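Long-range contacts in glycogen synthase (Cyanobacterium sp. CLg1, PDB 6GNF), which belongs to the bacterial glycogen and starch synthase family of two-domain GT-B glycosyltransferases and here holds adenosine-5'-diphosphate and a glycan in its cleft: residues Ser35-Leu40 with Lys119-Lys124; Val61-Asp66 with His107-Lys112; Val31-Lys36 with Val43-Pro48. All blocks are in the same frame, centred on the assembly; numbering follows the deposited sequence.

Interaction 1 of 3, residues Ser35-Leu40 with Lys119-Lys124; sequences SKTGGL and KLYGPK. With ADP (adenosine-5'-diphosphate), chain F; GLC (alpha-D-glucopyranose), chain D; AC1 (4,6-dideoxy-4-{[(1S,4R,5S,6S)-4,5,6-trihydroxy-3-(hydroxymethyl)cyclohex-2-en-1-yl]amino}-alpha-D-glucopyranose), chain B.
T37 meets L120 and Y121 at the wall of the glycan pocket, and its short side chain divides the contact into a polar and an apolar half. At its root, CB lies 3.3 Å from O6 of the bound glucose. The torsion chi1 of 70° sets OG1 between the backbone N and the carbonyl carbon and leaves CG2 anti to the carbonyl carbon, facing L120 and Y121. OG1 accepts a hydrogen bond from glucose O6 at 2.7 Å, and it is also bonded to the carboxylate of E30. The methyl CG2 rests 3.8 Å from CD2 of L120 and equally far from CE2 of Y121, which it approaches at a slant.

The Y121 ring is held between two different surfaces. C2 of the glucose stands 3.9 Å above one face, toward the rim, while CB of L120 covers the centre of the opposite face. The phenol oxygen bonds to T29 and to E30 OE2; one carboxylate oxygen thus binds both T37 and Y121, which border the glucose.

T37 is the second residue of K-T-G-G-L, an instance of the K-X-G-G-L signature of bacterial glycogen and starch synthases. The backbone N of G39, close to the start of helix 39-54, gives ADP O2B a hydrogen bond of 2.7 Å with an N-H...O angle of 155°, and G39 also lies against AC1. K36, bent at its last two torsions, brings NZ to 3.5 Å from ADP O4'.

The chemistry implies a division of labour: carbon atoms, methyl and aromatic, join the two segments, whereas the T37 hydroxyl and the G39 N-H are turned to the ligands, and E30 probably steadies the orientation of that hydroxyl.

Interaction 2 of 3, residues Val61-Asp66 with His107-Lys112; sequences VAPRFD and HVYLSK. With SO4 (sulfate ion), chain G.
Y109 presents one face of its ring to P63, whose CB sits 3.8 Å from the ring centroid and 14° off the normal, a CH-pi contact. F65 comes to the same tyrosine from another direction. Its CE1 lies 4.2 Å from Y109 CD1, and the ring edge, at CD1, meets the backbone oxygen of Y109 at 3.5 Å.

L110 packs against main chain instead. With CG anti to the backbone N (chi1 -169°), its CD1 settles 3.6 Å from the carbonyl oxygen of F65 and beside CA of D66. F65 closes an inverse gamma turn centred on R64, and D66 follows it. R64 itself extends past CD2 of L110 toward a sulfate, probably from the crystallisation liquor. Its NH1 gives sulfate O2 a nearly straight bond of 3.1 Å, NH2 bonds O4, and D105 makes a salt bridge to NH1; R90 also holds the anion.

The contact packs the short helix 107-110 against P63-D66, where strand 57-63 gives way to a loop. Y109 also touches V104 of the adjoining strand 99-105 and packs on M138 and L139 of helix 132-144, where its hydroxyl bonds to the R135 carbonyl.

Interaction 3 of 3, residues Val31-Lys36 with Val43-Pro48; sequences VAPYSK and VTEGLP
V31 and A32 lie against T44 and E45 of helix 39-54, and the contact between them is mainly one of close van der Waals packing. T44 sends its hydroxyl oxygen to within 3.4 Å of V31 CA, with the V31 methyl CG2 at 3.9 Å. E45 works differently. Its CG is anti to the backbone N (chi1 -177°) and the chain stays extended, which lays it lengthwise over the A32 peptide: CB and CG each come 3.4 Å from A32 O. The carboxylate ends close by, OE1 standing 3.2 Å from A32 CB, and P33, which follows a cis peptide bond, touches the carboxylate through its CD.

Hydrogen bonds shape the loop and tie it to the helix at neighbouring residues. Within the loop, the N-H of V31 points to OG of S35 at 2.9 Å with an angle of 165°. In return V31 O receives S35 N at 3.0 Å, and V31 and S35 close a small turn on both their polar groups. T44 OG1 bonds to the carbonyl of E30, the residue before V31, and thereby ties the helix to the chain that leads into it. Backbone bonding between A32 and G41 adds a second tie.

Ionic interaction comes from beyond the two segments, where K306 makes a salt bridge to OE2 of E45. This matters for the chemistry, because a carboxylate running beside the A32 carbonyl would probably be disfavoured by its charge. The lysine probably offsets that cost, leaving the aliphatic part of E45 to pack on the peptide while its polar end is paired with a cation.

How the interactions relate
All three contacts belong to the N-terminal domain, built round the mixed sheet that includes strands 23-27 and 57-63. Interactions 1 and 3 start from the same loop, share S35 and K36, both use helix 39-54, and have centres about 13 Å apart. Interaction 3 closes first along the chain; interaction 2 follows it and is nested within the loop closed by interaction 1. The centres of 1 and 2 are about 12 Å apart, bridged where F65 packs on L120 and S35; those of 2 and 3 are about 16 Å apart, joined by A62 on V31. Strand, loop and helix start thus link the ligand-lining loop of interaction 1 to the sheet through packed side chains.

Interaction 1 of 3, residues Ser35-Leu40 with Lys119-Lys124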
loop_
_atom_site.group_PDB
_atom_site.type_symbol
_atom_site.label_atom_id
_atom_site.label_comp_id
_atom_site.label_asym_id
_atom_site.label_seq_id
_atom_site.Cartn_x
_atom_site.Cartn_y
_atom_site.Cartn_z
ATOM N N SER A 35 -5.189 -4.257 10.907
ATOM C CA SER A 35 -5.964 -3.921 9.738
ATOM C C SER A 35 -5.018 -3.761 8.546
ATOM O O SER A 35 -3.987 -3.098 8.660
ATOM C CB SER A 35 -6.736 -2.619 10.017
ATOM O OG SER A 35 -5.878 -1.564 10.414
ATOM N N LYS A 36 -5.392 -4.306 7.395
ATOM C CA LYS A 36 -4.501 -4.374 6.246
ATOM C C LYS A 36 -5.250 -4.894 5.032
ATOM O O LYS A 36 -5.930 -5.906 5.118
ATOM C CB LYS A 36 -3.356 -5.327 6.563
ATOM C CG LYS A 36 -2.457 -5.704 5.375
ATOM C CD LYS A 36 -1.043 -6.101 5.818
ATOM C CE LYS A 36 -0.509 -7.373 5.158
ATOM N NZ LYS A 36 -0.260 -7.224 3.700
ATOM N N THR A 37 -5.123 -4.180 3.917
ATOM C CA THR A 37 -5.672 -4.577 2.612
ATOM C C THR A 37 -4.512 -4.648 1.601
ATOM O O THR A 37 -4.713 -4.942 0.421
ATOM C CB THR A 37 -6.705 -3.542 2.096
ATOM O OG1 THR A 37 -6.049 -2.308 1.723
ATOM C CG2 THR A 37 -7.797 -3.269 3.135
ATOM N N GLY A 38 -3.312 -4.334 2.083
ATOM C CA GLY A 38 -2.162 -4.197 1.203
ATOM C C GLY A 38 -0.959 -3.571 1.894
ATOM O O GLY A 38 -0.852 -3.590 3.112
ATOM N N GLY A 39 -0.101 -2.942 1.096
ATOM C CA GLY A 39 1.161 -2.406 1.569
ATOM C C GLY A 39 1.081 -1.256 2.542
ATOM O O GLY A 39 2.007 -1.060 3.317
ATOM N N LEU A 40 0.012 -0.464 2.500
ATOM C CA LEU A 40 -0.125 0.655 3.429
ATOM C C LEU A 40 0.012 0.196 4.879
ATOM O O LEU A 40 0.749 0.780 5.666
ATOM C CB LEU A 40 -1.478 1.347 3.242
ATOM C CG LEU A 40 -1.872 2.382 4.304
ATOM C CD1 LEU A 40 -0.849 3.509 4.381
ATOM C CD2 LEU A 40 -3.241 2.939 3.993
ATOM N N LYS A 119 -13.605 -5.578 4.414
ATOM C CA LYS A 119 -14.548 -4.516 4.051
ATOM C C LYS A 119 -14.308 -3.224 4.843
ATOM O O LYS A 119 -15.226 -2.661 5.452
ATOM C CB LYS A 119 -15.990 -5.015 4.214
ATOM C CG LYS A 119 -16.299 -6.228 3.349
ATOM C CD LYS A 119 -17.493 -7.008 3.864
ATOM C CE LYS A 119 -17.618 -8.333 3.134
ATOM N NZ LYS A 119 -18.766 -9.142 3.629
ATOM N N LEU A 120 -13.056 -2.777 4.829
ATOM C CA LEU A 120 -12.667 -1.501 5.423
ATOM C C LEU A 120 -13.270 -0.306 4.659
ATOM O O LEU A 120 -13.751 0.646 5.274
ATOM C CB LEU A 120 -11.135 -1.355 5.465
ATOM C CG LEU A 120 -10.369 -2.025 6.615
ATOM C CD1 LEU A 120 -10.617 -3.528 6.698
ATOM C CD2 LEU A 120 -8.883 -1.737 6.471
ATOM N N TYR A 121 -13.248 -0.370 3.323
ATOM C CA TYR A 121 -13.627 0.773 2.473
ATOM C C TYR A 121 -15.008 0.643 1.817
ATOM O O TYR A 121 -15.577 1.644 1.375
ATOM C CB TYR A 121 -12.553 1.012 1.403
ATOM C CG TYR A 121 -11.173 1.161 2.001
ATOM C CD1 TYR A 121 -10.839 2.272 2.773
ATOM C CD2 TYR A 121 -10.209 0.179 1.827
ATOM C CE1 TYR A 121 -9.581 2.399 3.349
ATOM C CE2 TYR A 121 -8.952 0.305 2.391
ATOM C CZ TYR A 121 -8.642 1.412 3.154
ATOM O OH TYR A 121 -7.386 1.510 3.705
ATOM N N GLY A 122 -15.540 -0.576 1.750
ATOM C CA GLY A 122 -16.879 -0.812 1.206
ATOM C C GLY A 122 -17.296 -2.272 1.293
ATOM O O GLY A 122 -16.497 -3.123 1.668
ATOM N N PRO A 123 -18.559 -2.573 0.950
ATOM C CA PRO A 123 -19.071 -3.948 1.035
ATOM C C PRO A 123 -18.531 -4.896 -0.057
ATOM O O PRO A 123 -18.118 -6.014 0.253
ATOM C CB PRO A 123 -20.593 -3.766 0.917
ATOM C CG PRO A 123 -20.781 -2.483 0.183
ATOM C CD PRO A 123 -19.579 -1.622 0.464
ATOM N N LYS A 124 -18.539 -4.438 -1.308
ATOM C CA LYS A 124 -18.046 -5.217 -2.457
ATOM C C LYS A 124 -16.562 -4.908 -2.725
ATOM O O LYS A 124 -15.927 -4.199 -1.942
ATOM C CB LYS A 124 -18.892 -4.910 -3.706
ATOM C CG LYS A 124 -19.989 -5.913 -4.016
ATOM C CD LYS A 124 -20.559 -5.647 -5.402
ATOM C CE LYS A 124 -21.628 -6.656 -5.778
ATOM N NZ LYS A 124 -22.808 -6.575 -4.875
HETATM P PB ADP F . -0.327 -3.151 -2.863
HETATM O O1B ADP F . -0.310 -2.208 -4.038
HETATM O O2B ADP F . -0.013 -2.483 -1.553
HETATM O O3B ADP F . -1.514 -4.076 -2.851
HETATM P PA ADP F . 2.291 -4.212 -2.287
HETATM O O1A ADP F . 2.802 -2.839 -1.869
HETATM O O2A ADP F . 3.199 -5.194 -3.016
HETATM O O3A ADP F . 0.943 -4.097 -3.179
HETATM O "O5'" ADP F . 1.718 -4.965 -0.976
HETATM C "C5'" ADP F . 0.765 -6.028 -1.078
HETATM C "C4'" ADP F . 1.034 -7.006 0.060
HETATM O "O4'" ADP F . -0.033 -7.940 0.233
HETATM C "C3'" ADP F . 2.277 -7.822 -0.225
HETATM O "O3'" ADP F . 3.035 -7.898 0.986
HETATM C "C2'" ADP F . 1.759 -9.170 -0.674
HETATM O "O2'" ADP F . 2.656 -10.180 -0.225
HETATM C "C1'" ADP F . 0.393 -9.281 -0.018
HETATM N N9 ADP F . -0.676 -9.945 -0.813
HETATM C C8 ADP F . -1.325 -9.436 -1.881
HETATM N N7 ADP F . -2.271 -10.300 -2.343
HETATM C C5 ADP F . -2.242 -11.384 -1.549
HETATM C C6 ADP F . -2.963 -12.671 -1.459
HETATM N N6 ADP F . -3.936 -12.988 -2.336
HETATM N N1 ADP F . -2.619 -13.528 -0.475
HETATM C C2 ADP F . -1.652 -13.249 0.414
HETATM N N3 ADP F . -0.959 -12.096 0.390
HETATM C C4 ADP F . -1.200 -11.141 -0.540
HETATM C C1 GLC D . -10.029 1.582 -1.938
HETATM C C2 GLC D . -9.412 2.722 -1.113
HETATM C C3 GLC D . -7.909 2.783 -1.368
HETATM C C4 GLC D . -7.275 1.428 -1.065
HETATM C C5 GLC D . -7.932 0.370 -1.961
HETATM C C6 GLC D . -7.331 -1.037 -1.815
HETATM O O2 GLC D . -9.991 3.984 -1.462
HETATM O O3 GLC D . -7.288 3.806 -0.590
HETATM O O4 GLC D . -5.867 1.540 -1.305
HETATM O O5 GLC D . -9.342 0.344 -1.683
HETATM O O6 GLC D . -7.486 -1.559 -0.485
HETATM C C1 AC1 B . -5.048 1.194 -0.188
HETATM O O2 AC1 B . -4.533 3.568 -0.006
HETATM C C2 AC1 B . -3.953 2.248 -0.014
HETATM C C4A AC1 B . 2.914 0.720 -2.137
HETATM C C3 AC1 B . -2.879 2.136 -1.097
HETATM O O3 AC1 B . -1.824 3.032 -0.737
HETATM C C4 AC1 B . -2.358 0.688 -1.241
HETATM N N4A AC1 B . -1.306 0.505 -2.269
HETATM C C5 AC1 B . -3.582 -0.201 -1.511
HETATM O O5 AC1 B . -4.491 -0.111 -0.407
HETATM C C6 AC1 B . -3.230 -1.669 -1.692
HETATM C C1B AC1 B . -0.025 1.215 -2.318
HETATM C C2B AC1 B . 0.858 0.891 -3.559
HETATM O O2B AC1 B . 0.208 0.077 -4.529
HETATM C C3B AC1 B . 2.148 0.148 -3.293
HETATM O O3B AC1 B . 2.988 0.245 -4.444
HETATM O O4 AC1 B . 3.984 -0.193 -1.872
HETATM C C5B AC1 B . 2.027 0.869 -0.929
HETATM C C7B AC1 B . 0.717 1.039 -1.016
HETATM C C6B AC1 B . 2.664 0.874 0.424
HETATM O O6B AC1 B . 3.598 1.955 0.439
#

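Interaction 2 of 3, residues Val61-Asp66 with His107-Lys112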
loop_
_atom_site.group_PDB
_atom_site.type_symbol
_atom_site.label_atom_id
_atom_site.label_comp_id
_atom_site.label_asym_id
_atom_site.label_seq_id
_atom_site.Cartn_x
_atom_site.Cartn_y
_atom_site.Cartn_z
ATOM N N VAL A 61 -2.632 6.250 14.822
ATOM C CA VAL A 61 -4.053 6.437 15.054
ATOM C C VAL A 61 -4.798 5.901 13.856
ATOM O O VAL A 61 -4.498 6.286 12.719
ATOM C CB VAL A 61 -4.422 7.927 15.214
ATOM C CG1 VAL A 61 -5.904 8.069 15.523
ATOM C CG2 VAL A 61 -3.586 8.572 16.303
ATOM N N ALA A 62 -5.776 5.033 14.113
ATOM C CA ALA A 62 -6.557 4.439 13.041
ATOM C C ALA A 62 -7.908 4.015 13.583
ATOM O O ALA A 62 -8.096 3.953 14.795
ATOM C CB ALA A 62 -5.822 3.244 12.478
ATOM N N PRO A 63 -8.857 3.699 12.695
ATOM C CA PRO A 63 -10.179 3.286 13.182
ATOM C C PRO A 63 -10.162 1.934 13.866
ATOM O O PRO A 63 -9.374 1.061 13.502
ATOM C CB PRO A 63 -11.019 3.207 11.902
ATOM C CG PRO A 63 -10.308 4.091 10.930
ATOM C CD PRO A 63 -8.855 3.909 11.236
ATOM N N ARG A 64 -11.024 1.755 14.856
ATOM C CA ARG A 64 -11.191 0.459 15.515
ATOM C C ARG A 64 -12.217 -0.369 14.738
ATOM O O ARG A 64 -13.404 -0.363 15.036
ATOM C CB ARG A 64 -11.627 0.659 16.970
ATOM C CG ARG A 64 -11.669 -0.607 17.810
ATOM C CD ARG A 64 -12.072 -0.249 19.226
ATOM N NE ARG A 64 -12.142 -1.410 20.097
ATOM C CZ ARG A 64 -13.239 -1.888 20.675
ATOM N NH1 ARG A 64 -14.429 -1.333 20.502
ATOM N NH2 ARG A 64 -13.133 -2.955 21.447
ATOM N N PHE A 65 -11.741 -1.079 13.723
ATOM C CA PHE A 65 -12.607 -1.879 12.856
ATOM C C PHE A 65 -13.030 -3.168 13.519
ATOM O O PHE A 65 -14.077 -3.713 13.184
ATOM C CB PHE A 65 -11.917 -2.183 11.527
ATOM C CG PHE A 65 -11.749 -0.980 10.641
ATOM C CD1 PHE A 65 -12.861 -0.277 10.188
ATOM C CD2 PHE A 65 -10.494 -0.563 10.239
ATOM C CE1 PHE A 65 -12.712 0.828 9.366
ATOM C CE2 PHE A 65 -10.341 0.540 9.413
ATOM C CZ PHE A 65 -11.455 1.232 8.978
ATOM N N ASP A 66 -12.210 -3.655 14.448
ATOM C CA ASP A 66 -12.530 -4.843 15.236
ATOM C C ASP A 66 -12.189 -4.636 16.697
ATOM O O ASP A 66 -11.516 -3.680 17.057
ATOM C CB ASP A 66 -11.760 -6.056 14.699
ATOM C CG ASP A 66 -12.281 -6.521 13.353
ATOM O OD1 ASP A 66 -13.195 -7.374 13.377
ATOM O OD2 ASP A 66 -11.838 -6.013 12.295
ATOM N N HIS A 107 -19.549 3.447 16.221
ATOM C CA HIS A 107 -20.454 2.495 15.589
ATOM C C HIS A 107 -20.196 2.341 14.071
ATOM O O HIS A 107 -20.243 1.240 13.561
ATOM C CB HIS A 107 -21.918 2.879 15.931
ATOM C CG HIS A 107 -22.952 2.273 15.040
ATOM N ND1 HIS A 107 -23.504 1.031 15.295
ATOM C CD2 HIS A 107 -23.605 2.759 13.957
ATOM C CE1 HIS A 107 -24.420 0.761 14.381
ATOM N NE2 HIS A 107 -24.495 1.790 13.554
ATOM N N VAL A 108 -19.832 3.418 13.381
ATOM C CA VAL A 108 -19.666 3.375 11.934
ATOM C C VAL A 108 -18.389 2.672 11.503
ATOM O O VAL A 108 -18.243 2.399 10.321
ATOM C CB VAL A 108 -19.695 4.784 11.273
ATOM C CG1 VAL A 108 -20.952 5.536 11.671
ATOM C CG2 VAL A 108 -18.454 5.600 11.620
ATOM N N TYR A 109 -17.449 2.454 12.427
ATOM C CA TYR A 109 -16.250 1.684 12.117
ATOM C C TYR A 109 -16.416 0.220 12.485
ATOM O O TYR A 109 -16.045 -0.651 11.704
ATOM C CB TYR A 109 -15.025 2.231 12.841
ATOM C CG TYR A 109 -14.683 3.661 12.540
ATOM C CD1 TYR A 109 -14.602 4.123 11.232
ATOM C CD2 TYR A 109 -14.402 4.555 13.565
ATOM C CE1 TYR A 109 -14.282 5.438 10.959
ATOM C CE2 TYR A 109 -14.077 5.868 13.298
ATOM C CZ TYR A 109 -14.019 6.304 11.990
ATOM O OH TYR A 109 -13.709 7.607 11.724
ATOM N N LEU A 110 -16.966 -0.048 13.665
ATOM C CA LEU A 110 -16.981 -1.404 14.199
ATOM C C LEU A 110 -18.039 -2.268 13.543
ATOM O O LEU A 110 -17.759 -3.385 13.099
ATOM C CB LEU A 110 -17.233 -1.372 15.708
ATOM C CG LEU A 110 -17.015 -2.676 16.471
ATOM C CD1 LEU A 110 -15.557 -3.083 16.429
ATOM C CD2 LEU A 110 -17.487 -2.528 17.909
ATOM N N SER A 111 -19.254 -1.737 13.482
ATOM C CA SER A 111 -20.437 -2.518 13.122
ATOM C C SER A 111 -20.776 -2.540 11.616
ATOM O O SER A 111 -21.903 -2.902 11.245
ATOM C CB SER A 111 -21.640 -1.998 13.922
ATOM O OG SER A 111 -21.908 -0.648 13.578
ATOM N N LYS A 112 -19.814 -2.192 10.756
ATOM C CA LYS A 112 -20.002 -2.320 9.301
ATOM C C LYS A 112 -20.156 -3.791 8.881
ATOM O O LYS A 112 -20.996 -4.132 8.037
ATOM C CB LYS A 112 -18.844 -1.669 8.536
ATOM C CG LYS A 112 -18.861 -0.151 8.570
ATOM C CD LYS A 112 -20.082 0.417 7.859
ATOM C CE LYS A 112 -19.954 1.912 7.612
ATOM N NZ LYS A 112 -21.096 2.441 6.817
HETATM S S SO4 G . -16.738 -2.708 23.431
HETATM O O1 SO4 G . -17.055 -1.542 24.296
HETATM O O2 SO4 G . -16.900 -2.386 21.991
HETATM O O3 SO4 G . -17.677 -3.797 23.774
HETATM O O4 SO4 G . -15.348 -3.153 23.685
#

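Interaction 3 of 3, residues Val31-Lys36 with Val43-Pro48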
loop_
_atom_site.group_PDB
_atom_site.type_symbol
_atom_site.label_atom_id
_atom_site.label_comp_id
_atom_site.label_asym_id
_atom_site.label_seq_id
_atom_site.Cartn_x
_atom_site.Cartn_y
_atom_site.Cartn_z
ATOM N N VAL A 31 -3.294 -0.401 9.910
ATOM C CA VAL A 31 -2.058 -0.691 10.647
ATOM C C VAL A 31 -1.939 -2.205 10.805
ATOM O O VAL A 31 -2.694 -2.814 11.552
ATOM C CB VAL A 31 -2.041 -0.046 12.058
ATOM C CG1 VAL A 31 -0.723 -0.351 12.757
ATOM C CG2 VAL A 31 -2.253 1.455 11.981
ATOM N N ALA A 32 -1.001 -2.811 10.090
ATOM C CA ALA A 32 -0.787 -4.248 10.209
ATOM C C ALA A 32 -0.257 -4.555 11.603
ATOM O O ALA A 32 0.419 -3.725 12.201
ATOM C CB ALA A 32 0.204 -4.737 9.156
ATOM N N PRO A 33 -0.570 -5.749 12.136
ATOM C CA PRO A 33 -1.401 -6.801 11.555
ATOM C C PRO A 33 -2.889 -6.665 11.903
ATOM O O PRO A 33 -3.685 -7.511 11.555
ATOM C CB PRO A 33 -0.818 -8.069 12.179
ATOM C CG PRO A 33 -0.358 -7.629 13.535
ATOM C CD PRO A 33 -0.012 -6.164 13.436
ATOM N N TYR A 34 -3.285 -5.549 12.491
ATOM C CA TYR A 34 -4.654 -5.380 12.979
ATOM C C TYR A 34 -5.600 -5.158 11.794
ATOM O O TYR A 34 -6.682 -5.735 11.709
ATOM C CB TYR A 34 -4.713 -4.154 13.887
ATOM C CG TYR A 34 -3.778 -4.196 15.080
ATOM C CD1 TYR A 34 -4.205 -4.735 16.296
ATOM C CD2 TYR A 34 -2.479 -3.683 15.006
ATOM C CE1 TYR A 34 -3.367 -4.772 17.397
ATOM C CE2 TYR A 34 -1.634 -3.720 16.100
ATOM C CZ TYR A 34 -2.081 -4.264 17.298
ATOM O OH TYR A 34 -1.277 -4.316 18.424
ATOM N N SER A 35 -5.189 -4.257 10.907
ATOM C CA SER A 35 -5.964 -3.921 9.738
ATOM C C SER A 35 -5.018 -3.761 8.546
ATOM O O SER A 35 -3.987 -3.098 8.660
ATOM C CB SER A 35 -6.736 -2.619 10.017
ATOM O OG SER A 35 -5.878 -1.564 10.414
ATOM N N LYS A 36 -5.392 -4.306 7.395
ATOM C CA LYS A 36 -4.501 -4.374 6.246
ATOM C C LYS A 36 -5.250 -4.894 5.032
ATOM O O LYS A 36 -5.930 -5.906 5.118
ATOM C CB LYS A 36 -3.356 -5.327 6.563
ATOM C CG LYS A 36 -2.457 -5.704 5.375
ATOM C CD LYS A 36 -1.043 -6.101 5.818
ATOM C CE LYS A 36 -0.509 -7.373 5.158
ATOM N NZ LYS A 36 -0.260 -7.224 3.700
ATOM N N VAL A 43 3.628 -0.604 5.914
ATOM C CA VAL A 43 4.453 0.576 6.161
ATOM C C VAL A 43 4.136 1.178 7.535
ATOM O O VAL A 43 5.051 1.465 8.316
ATOM C CB VAL A 43 4.263 1.649 5.074
ATOM C CG1 VAL A 43 5.021 2.915 5.442
ATOM C CG2 VAL A 43 4.719 1.126 3.707
ATOM N N THR A 44 2.855 1.324 7.854
ATOM C CA THR A 44 2.469 1.920 9.142
ATOM C C THR A 44 2.744 0.989 10.335
ATOM O O THR A 44 2.712 1.424 11.494
ATOM C CB THR A 44 0.998 2.396 9.160
ATOM O OG1 THR A 44 0.130 1.302 8.893
ATOM C CG2 THR A 44 0.784 3.408 8.087
ATOM N N GLU A 45 3.059 -0.273 10.055
ATOM C CA GLU A 45 3.596 -1.157 11.079
ATOM C C GLU A 45 5.105 -0.968 11.208
ATOM O O GLU A 45 5.594 -0.687 12.293
ATOM C CB GLU A 45 3.287 -2.618 10.755
ATOM C CG GLU A 45 3.764 -3.582 11.836
ATOM C CD GLU A 45 3.642 -5.049 11.459
ATOM O OE1 GLU A 45 3.128 -5.361 10.373
ATOM O OE2 GLU A 45 4.051 -5.906 12.259
ATOM N N GLY A 46 5.822 -1.136 10.098
ATOM C CA GLY A 46 7.278 -1.217 10.109
ATOM C C GLY A 46 8.041 0.067 10.350
ATOM O O GLY A 46 9.006 0.089 11.109
ATOM N N LEU A 47 7.623 1.137 9.690
ATOM C CA LEU A 47 8.329 2.414 9.802
ATOM C C LEU A 47 8.216 2.992 11.223
ATOM O O LEU A 47 9.232 3.365 11.808
ATOM C CB LEU A 47 7.861 3.396 8.714
ATOM C CG LEU A 47 8.376 4.839 8.761
ATOM C CD1 LEU A 47 9.897 4.902 8.860
ATOM C CD2 LEU A 47 7.887 5.616 7.543
ATOM N N PRO A 48 7.002 3.030 11.800
ATOM C CA PRO A 48 6.910 3.500 13.192
ATOM C C PRO A 48 7.714 2.678 14.189
ATOM O O PRO A 48 8.292 3.249 15.114
ATOM C CB PRO A 48 5.410 3.397 13.488
ATOM C CG PRO A 48 4.787 3.654 12.163
ATOM C CD PRO A 48 5.661 2.876 11.211
#